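Local coordinates for protein TadZ (Pseudomonas aeruginosa, PDB 4LDA) that probably takes part in pilus assembly and may bind and hydrolyse ATP, and is represented here by its N-terminal CheY-like receiver domain, at residues N5-T10 with G50-S55; V80-D85 with A98-F103. All coordinates share one frame; numbering follows the deposited sequence. Where two conformers were deposited one is given.

Interaction 1. Residues N5-T10 with G50-S55; sequences NFVALT and GVLFIS
Val7 and Leu9 on one strand and Val51, Phe53 and Ser55 on the other exchange the backbone hydrogen bonds that pair these two parallel strands. Val7 N donates to Val51 O at 3.2 Å. Phe53 N donates to Val7 O at 2.8 Å. Leu9 N reaches Phe53 O in an almost straight bond, with 178° at the hydrogen. Ser55 N closes the ladder on Leu9 O. CA-H groups of Leu52, Ala8 and Ile54 add weaker contacts to the carbonyls of Val7, Phe53 and Leu9.

Apolar contacts lie on both faces of the pair. On the face of Phe6, Ala8, Val51 and Phe53, the Phe6 and Phe53 side chains run side by side. Phe53 CE2 comes 3.9 Å from Phe6 CB, which sits at the edge of the Phe53 ring and in its plane. Phe6 in turn takes Val51 CB at its own ring edge, 3.8 Å from Phe6 CD1. Ile117 of helix 110-121 touches Phe6, Val51 and Phe53, while Leu16 and Leu19 of helix 13-22 pack on Ala8.

On the other face, Leu9 CD1 meets Ile54 CD1 at 3.8 Å. Ile54 CG1 is anti to the backbone N (chi1 -170°), which sends the chain across Leu9. Val7 CG1 touches Leu52 CD1 at 3.8 Å. Helix 61-74 covers Leu9, Leu52 and Ile54.

Ser55 OG is hydrogen-bonded to Glu15 OE2 in helix 13-22. Two adjacent parallel strands buried between helices on both faces are typical of the central sheet of the CheY-like receiver fold.

Interaction 2. Residues V80-D85 with A98-F103; sequences VVAIGD and AGARDF
This contact closes the beta-alpha-beta unit made of strand 79-83, helix 89-98 and strand 102-104, at one edge of the receiver-domain sheet. Ala82 N donates to Asp102 O at 2.9 Å. Arg101 N donates to Val80 O at 2.8 Å, but this bond is bent, with 138° at the hydrogen. A water links Val80 N to Gly99 O: it accepts from Val80 N at 2.7 Å and donates to Gly99 O at 3.0 Å. Gly99, with positive phi, is the C-prime residue of the Schellman motif that ends helix 89-98, and leads the chain into Ala100. A further backbone bond between Ala82 and Ile104 continues the pairing just beyond Phe103.

Side-chain packing centres on Phe103. With chi1 at -164°, its CG stands anti to the main-chain nitrogen, which carries the ring alongside Ala82 and on to Gly84. Phe103 CD2 rests 3.6 Å from Ala82 CB, and Ala82 O lies over one face of the ring. Farther along the ring, Phe103 CE1 approaches Gly84 O to 3.2 Å, obliquely. That carbonyl also accepts a hydrogen bond from Thr105 OG1. Leu91, Val92 and Ala95 of helix 89-98 pack on the Phe103 side chain. Ala100 CB adds a looser apolar contact, 4.2 Å from Ala82 CB.

On the other face, Val81 and Asp102 sit beside each other, and Leu116 of helix 110-121 touches both.

The chemistry is therefore mixed. Backbone bonds, with one water, hold the two segments in parallel register. Apolar packing does the rest: the Phe103 ring lies against Ala82 and reaches the Gly84 carbonyl, so it joins the edge strand both to its neighbour and to the chain just after it.

From the N terminus, strand 4-9 comes first. The chain then passes through helix 13-22, edge strand 27-31 and helix 37-47 before 50-55 returns beside 5-10, and interaction 1 closes that loop. Helix 61-74 leads on to strand 79-83. Interaction 2 closes a shorter loop through helix 89-98. The two loops follow in series and neither nests nor crosses. Their segments join within one sheet, where strands 51-55 and 79-83 are neighbours: Ile54 O and Ile83 N lie 2.8 Å apart, a probable hydrogen bond, and Phe53 packs on Val81. Together the contacts tie the sheet's central strands to its outer strand 102-104.

Interaction 1. Residues N5-T10 with G50-S55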
loop_
_atom_site.group_PDB
_atom_site.type_symbol
_atom_site.label_atom_id
_atom_site.label_comp_id
_atom_site.label_asym_id
_atom_site.label_seq_id
_atom_site.Cartn_x
_atom_site.Cartn_y
_atom_site.Cartn_z
ATOM N N ASN A 5 -7.589 8.678 3.208
ATOM C CA ASN A 5 -6.158 8.922 3.232
ATOM C C ASN A 5 -5.473 7.605 2.972
ATOM O O ASN A 5 -5.907 6.582 3.503
ATOM C CB ASN A 5 -5.679 9.563 4.539
ATOM C CG ASN A 5 -6.035 11.012 4.700
ATOM O OD1 ASN A 5 -6.043 11.794 3.730
ATOM N ND2 ASN A 5 -6.260 11.419 5.950
ATOM N N PHE A 6 -4.480 7.607 2.079
ATOM C CA PHE A 6 -3.655 6.441 1.752
ATOM C C PHE A 6 -2.236 6.754 2.149
ATOM O O PHE A 6 -1.833 7.918 2.038
ATOM C CB PHE A 6 -3.741 6.069 0.266
ATOM C CG PHE A 6 -5.115 6.117 -0.359
ATOM C CD1 PHE A 6 -5.987 5.045 -0.244
ATOM C CD2 PHE A 6 -5.516 7.212 -1.110
ATOM C CE1 PHE A 6 -7.251 5.092 -0.823
ATOM C CE2 PHE A 6 -6.780 7.245 -1.706
ATOM C CZ PHE A 6 -7.635 6.183 -1.562
ATOM N N VAL A 7 -1.480 5.754 2.631
ATOM C CA VAL A 7 -0.082 5.947 3.016
ATOM C C VAL A 7 0.768 5.209 1.985
ATOM O O VAL A 7 0.382 4.138 1.542
ATOM C CB VAL A 7 0.196 5.520 4.485
ATOM C CG1 VAL A 7 1.672 5.613 4.834
ATOM C CG2 VAL A 7 -0.604 6.396 5.435
ATOM N N ALA A 8 1.887 5.819 1.562
ATOM C CA ALA A 8 2.754 5.233 0.553
ATOM C C ALA A 8 4.225 5.218 0.957
ATOM O O ALA A 8 4.812 6.256 1.271
ATOM C CB ALA A 8 2.613 5.994 -0.748
ATOM N N LEU A 9 4.814 4.014 0.914
ATOM C CA LEU A 9 6.233 3.743 1.090
ATOM C C LEU A 9 6.769 3.472 -0.291
ATOM O O LEU A 9 6.615 2.366 -0.803
ATOM C CB LEU A 9 6.485 2.578 2.061
ATOM C CG LEU A 9 5.993 2.719 3.468
ATOM C CD1 LEU A 9 5.961 1.366 4.150
ATOM C CD2 LEU A 9 6.872 3.698 4.227
ATOM N N THR A 10 7.241 4.516 -0.959
ATOM C CA THR A 10 7.722 4.452 -2.335
ATOM C C THR A 10 9.231 4.396 -2.338
ATOM O O THR A 10 9.862 4.890 -1.389
ATOM C CB THR A 10 7.196 5.662 -3.123
ATOM O OG1 THR A 10 7.555 6.872 -2.438
ATOM C CG2 THR A 10 5.683 5.609 -3.322
ATOM N N GLY A 50 -6.731 3.302 5.740
ATOM C CA GLY A 50 -7.105 1.883 5.667
ATOM C C GLY A 50 -6.338 1.112 4.601
ATOM O O GLY A 50 -6.416 -0.123 4.534
ATOM N N VAL A 51 -5.600 1.860 3.739
ATOM C CA VAL A 51 -4.789 1.297 2.662
ATOM C C VAL A 51 -3.370 1.852 2.764
ATOM O O VAL A 51 -3.188 3.068 2.914
ATOM C CB VAL A 51 -5.388 1.557 1.253
ATOM C CG1 VAL A 51 -4.498 0.967 0.141
ATOM C CG2 VAL A 51 -6.815 1.025 1.165
ATOM N N LEU A 52 -2.369 0.939 2.674
ATOM C CA LEU A 52 -0.957 1.273 2.654
ATOM C C LEU A 52 -0.323 0.676 1.401
ATOM O O LEU A 52 -0.431 -0.530 1.165
ATOM C CB LEU A 52 -0.227 0.811 3.928
ATOM C CG LEU A 52 1.263 1.145 3.990
ATOM C CD1 LEU A 52 1.606 1.799 5.283
ATOM C CD2 LEU A 52 2.130 -0.091 3.800
ATOM N N PHE A 53 0.347 1.526 0.610
ATOM C CA PHE A 53 1.093 1.118 -0.572
ATOM C C PHE A 53 2.565 0.953 -0.186
ATOM O O PHE A 53 3.118 1.815 0.481
ATOM C CB PHE A 53 0.912 2.125 -1.711
ATOM C CG PHE A 53 -0.503 2.202 -2.215
ATOM C CD1 PHE A 53 -0.964 1.309 -3.174
ATOM C CD2 PHE A 53 -1.370 3.188 -1.752
ATOM C CE1 PHE A 53 -2.270 1.384 -3.647
ATOM C CE2 PHE A 53 -2.684 3.258 -2.216
ATOM C CZ PHE A 53 -3.119 2.370 -3.169
ATOM N N ILE A 54 3.180 -0.172 -0.556
ATOM C CA ILE A 54 4.591 -0.409 -0.252
ATOM C C ILE A 54 5.287 -0.899 -1.535
ATOM O O ILE A 54 4.848 -1.849 -2.168
ATOM C CB ILE A 54 4.821 -1.358 0.956
ATOM C CG1 ILE A 54 6.336 -1.367 1.382
ATOM C CG2 ILE A 54 4.202 -2.764 0.733
ATOM C CD1 ILE A 54 6.657 -2.098 2.662
ATOM N N SER A 55 6.334 -0.181 -1.935
ATOM C CA SER A 55 7.117 -0.491 -3.119
ATOM C C SER A 55 8.168 -1.552 -2.745
ATOM O O SER A 55 8.962 -1.356 -1.815
ATOM C CB SER A 55 7.739 0.776 -3.695
ATOM O OG SER A 55 8.338 0.485 -4.943
#

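Interaction 2. Residues V80-D85 with A98-F103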
loop_
_atom_site.group_PDB
_atom_site.type_symbol
_atom_site.label_atom_id
_atom_site.label_comp_id
_atom_site.label_asym_id
_atom_site.label_seq_id
_atom_site.Cartn_x
_atom_site.Cartn_y
_atom_site.Cartn_z
ATOM N N VAL A 80 -2.736 -3.868 2.735
ATOM C CA VAL A 80 -1.397 -3.558 2.249
ATOM C C VAL A 80 -1.362 -3.953 0.753
ATOM O O VAL A 80 -1.645 -5.103 0.409
ATOM C CB VAL A 80 -0.264 -4.210 3.097
ATOM C CG1 VAL A 80 1.111 -3.889 2.525
ATOM C CG2 VAL A 80 -0.337 -3.760 4.549
ATOM N N VAL A 81 -1.072 -2.977 -0.121
ATOM C CA VAL A 81 -0.956 -3.172 -1.570
ATOM C C VAL A 81 0.509 -3.007 -1.960
ATOM O O VAL A 81 1.081 -1.936 -1.763
ATOM C CB VAL A 81 -1.879 -2.213 -2.388
ATOM C CG1 VAL A 81 -1.742 -2.472 -3.885
ATOM C CG2 VAL A 81 -3.342 -2.339 -1.957
ATOM N N ALA A 82 1.119 -4.068 -2.501
ATOM C CA ALA A 82 2.518 -4.027 -2.931
ATOM C C ALA A 82 2.638 -3.460 -4.340
ATOM O O ALA A 82 1.742 -3.634 -5.153
ATOM C CB ALA A 82 3.132 -5.417 -2.867
ATOM N N ILE A 83 3.725 -2.741 -4.604
ATOM C CA ILE A 83 4.049 -2.131 -5.896
ATOM C C ILE A 83 5.391 -2.729 -6.334
ATOM O O ILE A 83 6.361 -2.641 -5.595
ATOM C CB ILE A 83 4.067 -0.571 -5.840
ATOM C CG1 ILE A 83 2.744 0.028 -5.350
ATOM C CG2 ILE A 83 4.504 0.059 -7.176
ATOM C CD1 ILE A 83 2.902 1.503 -4.840
ATOM N N GLY A 84 5.400 -3.463 -7.434
ATOM C CA GLY A 84 6.626 -4.075 -7.898
ATOM C C GLY A 84 6.496 -4.699 -9.262
ATOM O O GLY A 84 5.449 -4.593 -9.910
ATOM N N ASP A 85 7.565 -5.386 -9.672
ATOM C CA ASP A 85 7.699 -6.073 -10.948
ATOM C C ASP A 85 6.712 -7.260 -11.047
ATOM O O ASP A 85 6.882 -8.280 -10.379
ATOM C CB ASP A 85 9.163 -6.546 -11.096
ATOM C CG ASP A 85 9.538 -7.176 -12.426
ATOM O OD1 ASP A 85 8.752 -7.034 -13.398
ATOM O OD2 ASP A 85 10.641 -7.786 -12.509
ATOM N N ALA A 98 4.026 -12.207 3.023
ATOM C CA ALA A 98 4.294 -11.152 4.018
ATOM C C ALA A 98 2.984 -10.583 4.594
ATOM O O ALA A 98 2.968 -10.160 5.748
ATOM C CB ALA A 98 5.120 -10.038 3.399
ATOM N N GLY A 99 1.909 -10.586 3.795
ATOM C CA GLY A 99 0.592 -10.105 4.204
ATOM C C GLY A 99 -0.073 -9.116 3.271
ATOM O O GLY A 99 -1.169 -8.639 3.578
ATOM N N ALA A 100 0.565 -8.796 2.124
ATOM C CA ALA A 100 -0.005 -7.880 1.140
ATOM C C ALA A 100 -1.239 -8.505 0.481
ATOM O O ALA A 100 -1.199 -9.643 0.044
ATOM C CB ALA A 100 1.024 -7.496 0.096
ATOM N N ARG A 101 -2.353 -7.776 0.496
ATOM C CA ARG A 101 -3.665 -8.173 -0.017
ATOM C C ARG A 101 -3.662 -8.182 -1.559
ATOM O O ARG A 101 -4.324 -9.044 -2.154
ATOM C CB ARG A 101 -4.725 -7.182 0.538
ATOM C CG ARG A 101 -6.167 -7.702 0.607
ATOM C CD ARG A 101 -6.985 -6.962 1.668
ATOM N NE ARG A 101 -6.559 -7.297 3.039
ATOM C CZ ARG A 101 -7.101 -6.808 4.158
ATOM N NH1 ARG A 101 -8.100 -5.934 4.095
ATOM N NH2 ARG A 101 -6.638 -7.181 5.346
ATOM N N ASP A 102 -2.954 -7.210 -2.180
ATOM C CA ASP A 102 -2.891 -7.055 -3.632
ATOM C C ASP A 102 -1.476 -6.617 -4.085
ATOM O O ASP A 102 -0.662 -6.206 -3.252
ATOM C CB ASP A 102 -3.956 -6.037 -4.092
ATOM C CG ASP A 102 -5.379 -6.388 -3.670
ATOM O OD1 ASP A 102 -5.765 -6.046 -2.527
ATOM O OD2 ASP A 102 -6.110 -6.988 -4.487
ATOM N N PHE A 103 -1.185 -6.748 -5.404
ATOM C CA PHE A 103 0.088 -6.391 -6.040
ATOM C C PHE A 103 -0.172 -5.671 -7.368
ATOM O O PHE A 103 -0.850 -6.219 -8.242
ATOM C CB PHE A 103 0.913 -7.673 -6.275
ATOM C CG PHE A 103 2.382 -7.450 -6.561
ATOM C CD1 PHE A 103 2.807 -7.019 -7.815
ATOM C CD2 PHE A 103 3.344 -7.759 -5.607
ATOM C CE1 PHE A 103 4.151 -6.867 -8.091
ATOM C CE2 PHE A 103 4.696 -7.569 -5.872
ATOM C CZ PHE A 103 5.090 -7.140 -7.114
HETATM O O HOH W 1 -3.115 -6.394 3.696
#